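Hypothetical protein ST2348 (Sulfolobus tokodaii, PDB 2EF7) is a protein of two CBS domains whose function is not established, though tandem CBS domains commonly bind adenosine nucleotides and act as regulatory modules. Local coordinates at residues I35-V40 with V47-E52; I78-D83 with L101-D106. All blocks are in the same frame, centred on the assembly; numbering follows the deposited sequence.

Contact 1: residues I35-V40 with V47-E52; sequences IGSVIV and VGIITE
Val38 and Ile50 trade two backbone hydrogen bonds at the middle of a beta hairpin, the strand pair that lies between the two helices of the CBS fold, here 23-33 and 52-60. Val38 N gives to Ile50 O at 2.9 Å, in the carbonyl plane, and Ile50 N returns a straighter bond to Val38 O. Nearer the turn the ladder widens into a classic beta bulge: Val40 O accepts a nearly straight bond from Val47 N and a weak one from Gly48 N, while Val40 N reaches Gly48 O from above the carbonyl plane.

Ile50 shows how one side chain can serve two neighbours. Its CB lies 4.1 Å from CG2 of Val38, the two side chains running alongside each other. CG1, anti to the carbonyl carbon (chi1 -70°), is thereby directed toward Val40 and meets its CG2; CD1, at the end of an extended chain, touches the same methyl at 3.7 Å. Val38 and Ile50 both also pack on Ile26 of helix 23-33, so this face of the hairpin forms part of the domain core. On the opposite face of the sheet, Ile49 brings CG1 close to Val38 O and ends with CD1 against Ser37.

Where the strand passes into helix 52-60, Glu52 N bonds to Gly36 O, and CG of Glu52 rests on that same oxygen. The carboxylate forms a salt bridge to Arg53 of the second subunit, while one water, 2.6 Å from Glu52 OE2, also donates to Ile35 O.

Contact 2: residues I78-D83 with L101-D106; sequences ITIRED and LPVVDD
Ile80 and Val103 run side by side on neighbouring parallel strands, their CG2 methyls 3.9 Å apart, and belong to the tightly packed part of this contact. Beside them Ile78 sets CG2 against CD2 of Leu101, and both residues also rest on Leu92 of helix 86-96. Val103 is pressed in closely: CG1, anti to the backbone N (chi1 -177°), lies beside its own carbonyl carbon and comes to 3.4 Å from CA of Glu82 and slightly nearer still to Ile80 O.

The strands belong to a beta-alpha-beta unit of the second CBS domain, in which helix 86-96 connects 80-81 to 100-104. Three backbone bonds stitch the parallel pair: Ile80 N to Pro102 O, Val104 N to Ile80 O at 3.0 Å, and Glu82 N to Val104 O, the first and last nearly in line with their carbonyls.

Past Val104 the packing gives way to polar, more open ground. Arg81 stretches out so that Asp106 O lies over one face of its guanidinium, toward the rim and 3.8 Å from NH2, a loose approach. Glu82 lies alongside Asp105, their carboxylate planes turned 74° apart; Asp105 OD2 is taken up by the backbone N atoms of Lys107 and Asn109. A bridging water donates to Glu82 OE2 at 2.7 Å and accepts from Asp106 N. An alanine in place of Glu82 would remove the carboxylate that takes this bond, and the water would probably hold Asp106 N less firmly or leave it.

Contacts 1 and 2 sample the two strand pairings of the CBS fold: the antiparallel hairpin in the first domain, and in the second the parallel pair joined through a helix. Each domain also has the other pairing. The contacts follow one another along the chain, their centres 16 Å apart, and their nearest atoms come to about 4 Å without touching. The domains nevertheless meet around them. Ile39 of contact 1 packs on Leu110 and Ile113 of the second domain, while Pro102 and Val104 of contact 2 lean on Pro46 at the hairpin. Paired CBS domains commonly bind nucleotides in the clefts between them, but no ligand site is established here.

Contact 1: residues I35-V40 with V47-E52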
loop_
_atom_site.group_PDB
_atom_site.type_symbol
_atom_site.label_atom_id
_atom_site.label_comp_id
_atom_site.label_asym_id
_atom_site.label_seq_id
_atom_site.Cartn_x
_atom_site.Cartn_y
_atom_site.Cartn_z
ATOM N N ILE A 35 0.446 -6.361 20.948
ATOM C CA ILE A 35 1.458 -5.992 19.960
ATOM C C ILE A 35 2.233 -7.247 19.537
ATOM O O ILE A 35 2.249 -8.249 20.263
ATOM C CB ILE A 35 2.436 -4.929 20.530
ATOM C CG1 ILE A 35 2.999 -5.388 21.882
ATOM C CG2 ILE A 35 1.716 -3.601 20.683
ATOM C CD1 ILE A 35 3.935 -4.374 22.533
ATOM N N GLY A 36 2.869 -7.195 18.372
ATOM C CA GLY A 36 3.612 -8.346 17.881
ATOM C C GLY A 36 5.117 -8.365 18.099
ATOM O O GLY A 36 5.803 -9.287 17.632
ATOM N N SER A 37 5.637 -7.358 18.796
ATOM C CA SER A 37 7.067 -7.278 19.072
ATOM C C SER A 37 7.382 -6.137 20.039
ATOM O O SER A 37 6.589 -5.220 20.220
ATOM C CB SER A 37 7.849 -7.049 17.768
ATOM O OG SER A 37 7.501 -5.799 17.194
ATOM N N VAL A 38 8.547 -6.206 20.663
ATOM C CA VAL A 38 8.968 -5.160 21.574
ATOM C C VAL A 38 10.449 -4.916 21.360
ATOM O O VAL A 38 11.178 -5.793 20.905
ATOM C CB VAL A 38 8.743 -5.541 23.065
ATOM C CG1 VAL A 38 7.255 -5.678 23.354
ATOM C CG2 VAL A 38 9.474 -6.839 23.391
ATOM N N ILE A 39 10.886 -3.713 21.676
ATOM C CA ILE A 39 12.292 -3.373 21.560
ATOM C C ILE A 39 12.942 -3.769 22.873
ATOM O O ILE A 39 12.373 -3.542 23.936
ATOM C CB ILE A 39 12.475 -1.860 21.380
ATOM C CG1 ILE A 39 11.754 -1.407 20.115
ATOM C CG2 ILE A 39 13.967 -1.511 21.346
ATOM C CD1 ILE A 39 12.267 -2.089 18.848
ATOM N N VAL A 40 14.116 -4.384 22.812
ATOM C CA VAL A 40 14.811 -4.732 24.040
ATOM C C VAL A 40 15.819 -3.601 24.276
ATOM O O VAL A 40 16.563 -3.231 23.359
ATOM C CB VAL A 40 15.570 -6.058 23.922
ATOM C CG1 VAL A 40 16.229 -6.376 25.252
ATOM C CG2 VAL A 40 14.604 -7.191 23.488
ATOM N N VAL A 47 18.948 -2.672 22.063
ATOM C CA VAL A 47 19.974 -3.696 21.848
ATOM C C VAL A 47 19.412 -4.866 21.053
ATOM O O VAL A 47 20.126 -5.809 20.715
ATOM C CB VAL A 47 20.554 -4.232 23.166
ATOM C CG1 VAL A 47 21.483 -3.198 23.779
ATOM C CG2 VAL A 47 19.432 -4.575 24.124
ATOM N N GLY A 48 18.126 -4.805 20.740
ATOM C CA GLY A 48 17.531 -5.882 19.977
ATOM C C GLY A 48 16.025 -5.777 19.874
ATOM O O GLY A 48 15.431 -4.751 20.216
ATOM N N ILE A 49 15.410 -6.853 19.396
ATOM C CA ILE A 49 13.969 -6.907 19.239
ATOM C C ILE A 49 13.468 -8.334 19.449
ATOM O O ILE A 49 14.148 -9.300 19.105
ATOM C CB ILE A 49 13.551 -6.421 17.831
ATOM C CG1 ILE A 49 12.028 -6.358 17.730
ATOM C CG2 ILE A 49 14.112 -7.349 16.770
ATOM C CD1 ILE A 49 11.524 -5.891 16.367
ATOM N N ILE A 50 12.284 -8.448 20.039
ATOM C CA ILE A 50 11.660 -9.742 20.281
ATOM C C ILE A 50 10.307 -9.741 19.582
ATOM O O ILE A 50 9.460 -8.892 19.863
ATOM C CB ILE A 50 11.447 -9.998 21.795
ATOM C CG1 ILE A 50 12.797 -10.227 22.482
ATOM C CG2 ILE A 50 10.539 -11.199 21.998
ATOM C CD1 ILE A 50 12.734 -10.293 24.003
ATOM N N THR A 51 10.120 -10.671 18.649
ATOM C CA THR A 51 8.854 -10.787 17.928
ATOM C C THR A 51 8.148 -12.009 18.469
ATOM O O THR A 51 8.742 -12.784 19.225
ATOM C CB THR A 51 9.060 -11.040 16.441
ATOM O OG1 THR A 51 9.794 -12.265 16.279
ATOM C CG2 THR A 51 9.816 -9.881 15.796
ATOM N N GLU A 52 6.891 -12.190 18.075
ATOM C CA GLU A 52 6.125 -13.347 18.525
ATOM C C GLU A 52 6.867 -14.610 18.123
ATOM O O GLU A 52 6.890 -15.586 18.865
ATOM C CB GLU A 52 4.741 -13.361 17.881
ATOM C CG GLU A 52 3.954 -12.107 18.136
ATOM C CD GLU A 52 2.585 -12.164 17.512
ATOM O OE1 GLU A 52 2.498 -12.489 16.310
ATOM O OE2 GLU A 52 1.599 -11.883 18.217
HETATM O O HOH W 1 1.351 -11.072 20.676
#

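Contact 2: residues I78-D83 with L101-D106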
loop_
_atom_site.group_PDB
_atom_site.type_symbol
_atom_site.label_atom_id
_atom_site.label_comp_id
_atom_site.label_asym_id
_atom_site.label_seq_id
_atom_site.Cartn_x
_atom_site.Cartn_y
_atom_site.Cartn_z
ATOM N N ILE A 78 21.674 -1.527 15.190
ATOM C CA ILE A 78 21.436 -0.559 14.119
ATOM C C ILE A 78 20.332 0.412 14.556
ATOM O O ILE A 78 19.222 -0.009 14.883
ATOM C CB ILE A 78 20.985 -1.244 12.793
ATOM C CG1 ILE A 78 21.761 -2.542 12.555
ATOM C CG2 ILE A 78 21.218 -0.304 11.614
ATOM C CD1 ILE A 78 23.259 -2.381 12.525
ATOM N N THR A 79 20.639 1.704 14.564
ATOM C CA THR A 79 19.668 2.717 14.953
ATOM C C THR A 79 19.859 3.966 14.103
ATOM O O THR A 79 20.878 4.112 13.422
ATOM C CB THR A 79 19.849 3.164 16.417
ATOM O OG1 THR A 79 21.095 3.855 16.540
ATOM C CG2 THR A 79 19.840 1.970 17.367
ATOM N N ILE A 80 18.883 4.869 14.166
ATOM C CA ILE A 80 18.942 6.133 13.448
ATOM C C ILE A 80 18.479 7.244 14.400
ATOM O O ILE A 80 17.535 7.056 15.170
ATOM C CB ILE A 80 18.031 6.116 12.196
ATOM C CG1 ILE A 80 18.285 7.368 11.351
ATOM C CG2 ILE A 80 16.568 6.001 12.602
ATOM C CD1 ILE A 80 19.580 7.293 10.542
ATOM N N ARG A 81 19.151 8.393 14.368
ATOM C CA ARG A 81 18.764 9.511 15.231
ATOM C C ARG A 81 17.467 10.146 14.742
ATOM O O ARG A 81 17.200 10.184 13.542
ATOM C CB ARG A 81 19.868 10.569 15.273
ATOM C CG ARG A 81 21.162 10.085 15.893
ATOM C CD ARG A 81 22.078 11.247 16.221
ATOM N NE ARG A 81 23.217 10.820 17.031
ATOM C CZ ARG A 81 24.112 11.648 17.561
ATOM N NH1 ARG A 81 24.005 12.958 17.370
ATOM N NH2 ARG A 81 25.117 11.165 18.283
ATOM N N GLU A 82 16.662 10.651 15.672
ATOM C CA GLU A 82 15.390 11.274 15.315
ATOM C C GLU A 82 15.573 12.561 14.519
ATOM O O GLU A 82 14.673 12.978 13.784
ATOM C CB GLU A 82 14.561 11.561 16.575
ATOM C CG GLU A 82 15.307 12.326 17.650
ATOM C CD GLU A 82 14.428 12.652 18.851
ATOM O OE1 GLU A 82 13.325 12.077 18.954
ATOM O OE2 GLU A 82 14.844 13.477 19.691
ATOM N N ASP A 83 16.736 13.190 14.666
ATOM C CA ASP A 83 17.014 14.420 13.931
ATOM C C ASP A 83 17.493 14.133 12.515
ATOM O O ASP A 83 17.724 15.053 11.749
ATOM C CB ASP A 83 18.078 15.273 14.645
ATOM C CG ASP A 83 17.540 15.960 15.881
ATOM O OD1 ASP A 83 16.331 16.282 15.907
ATOM O OD2 ASP A 83 18.331 16.197 16.819
ATOM N N LEU A 101 13.543 0.437 11.845
ATOM C CA LEU A 101 14.713 0.922 12.561
ATOM C C LEU A 101 14.362 1.610 13.864
ATOM O O LEU A 101 13.516 2.495 13.892
ATOM C CB LEU A 101 15.491 1.929 11.708
ATOM C CG LEU A 101 16.502 1.450 10.678
ATOM C CD1 LEU A 101 17.060 2.656 9.937
ATOM C CD2 LEU A 101 17.608 0.690 11.378
ATOM N N PRO A 102 14.993 1.195 14.971
ATOM C CA PRO A 102 14.700 1.852 16.245
ATOM C C PRO A 102 15.228 3.281 16.081
ATOM O O PRO A 102 16.238 3.493 15.399
ATOM C CB PRO A 102 15.546 1.063 17.237
ATOM C CG PRO A 102 15.584 -0.290 16.641
ATOM C CD PRO A 102 15.798 -0.019 15.179
ATOM N N VAL A 103 14.560 4.258 16.679
ATOM C CA VAL A 103 15.020 5.639 16.569
ATOM C C VAL A 103 15.449 6.093 17.962
ATOM O O VAL A 103 14.740 5.851 18.943
ATOM C CB VAL A 103 13.898 6.580 16.049
ATOM C CG1 VAL A 103 14.448 8.003 15.868
ATOM C CG2 VAL A 103 13.341 6.059 14.724
ATOM N N VAL A 104 16.614 6.725 18.056
ATOM C CA VAL A 104 17.114 7.208 19.343
ATOM C C VAL A 104 17.356 8.713 19.323
ATOM O O VAL A 104 17.388 9.332 18.256
ATOM C CB VAL A 104 18.450 6.529 19.726
ATOM C CG1 VAL A 104 18.238 5.031 19.948
ATOM C CG2 VAL A 104 19.493 6.782 18.644
ATOM N N ASP A 105 17.516 9.311 20.498
ATOM C CA ASP A 105 17.800 10.735 20.549
ATOM C C ASP A 105 19.316 10.871 20.538
ATOM O O ASP A 105 20.021 9.870 20.421
ATOM C CB ASP A 105 17.174 11.381 21.797
ATOM C CG ASP A 105 17.646 10.754 23.100
ATOM O OD1 ASP A 105 16.974 10.980 24.125
ATOM O OD2 ASP A 105 18.683 10.057 23.110
ATOM N N ASP A 106 19.816 12.098 20.644
ATOM C CA ASP A 106 21.252 12.362 20.630
ATOM C C ASP A 106 22.040 11.622 21.714
ATOM O O ASP A 106 23.249 11.423 21.591
ATOM C CB ASP A 106 21.497 13.872 20.746
ATOM C CG ASP A 106 20.851 14.481 21.993
ATOM O OD1 ASP A 106 19.604 14.449 22.113
ATOM O OD2 ASP A 106 21.594 14.997 22.855
HETATM O O HOH W 2 17.470 14.030 19.700
#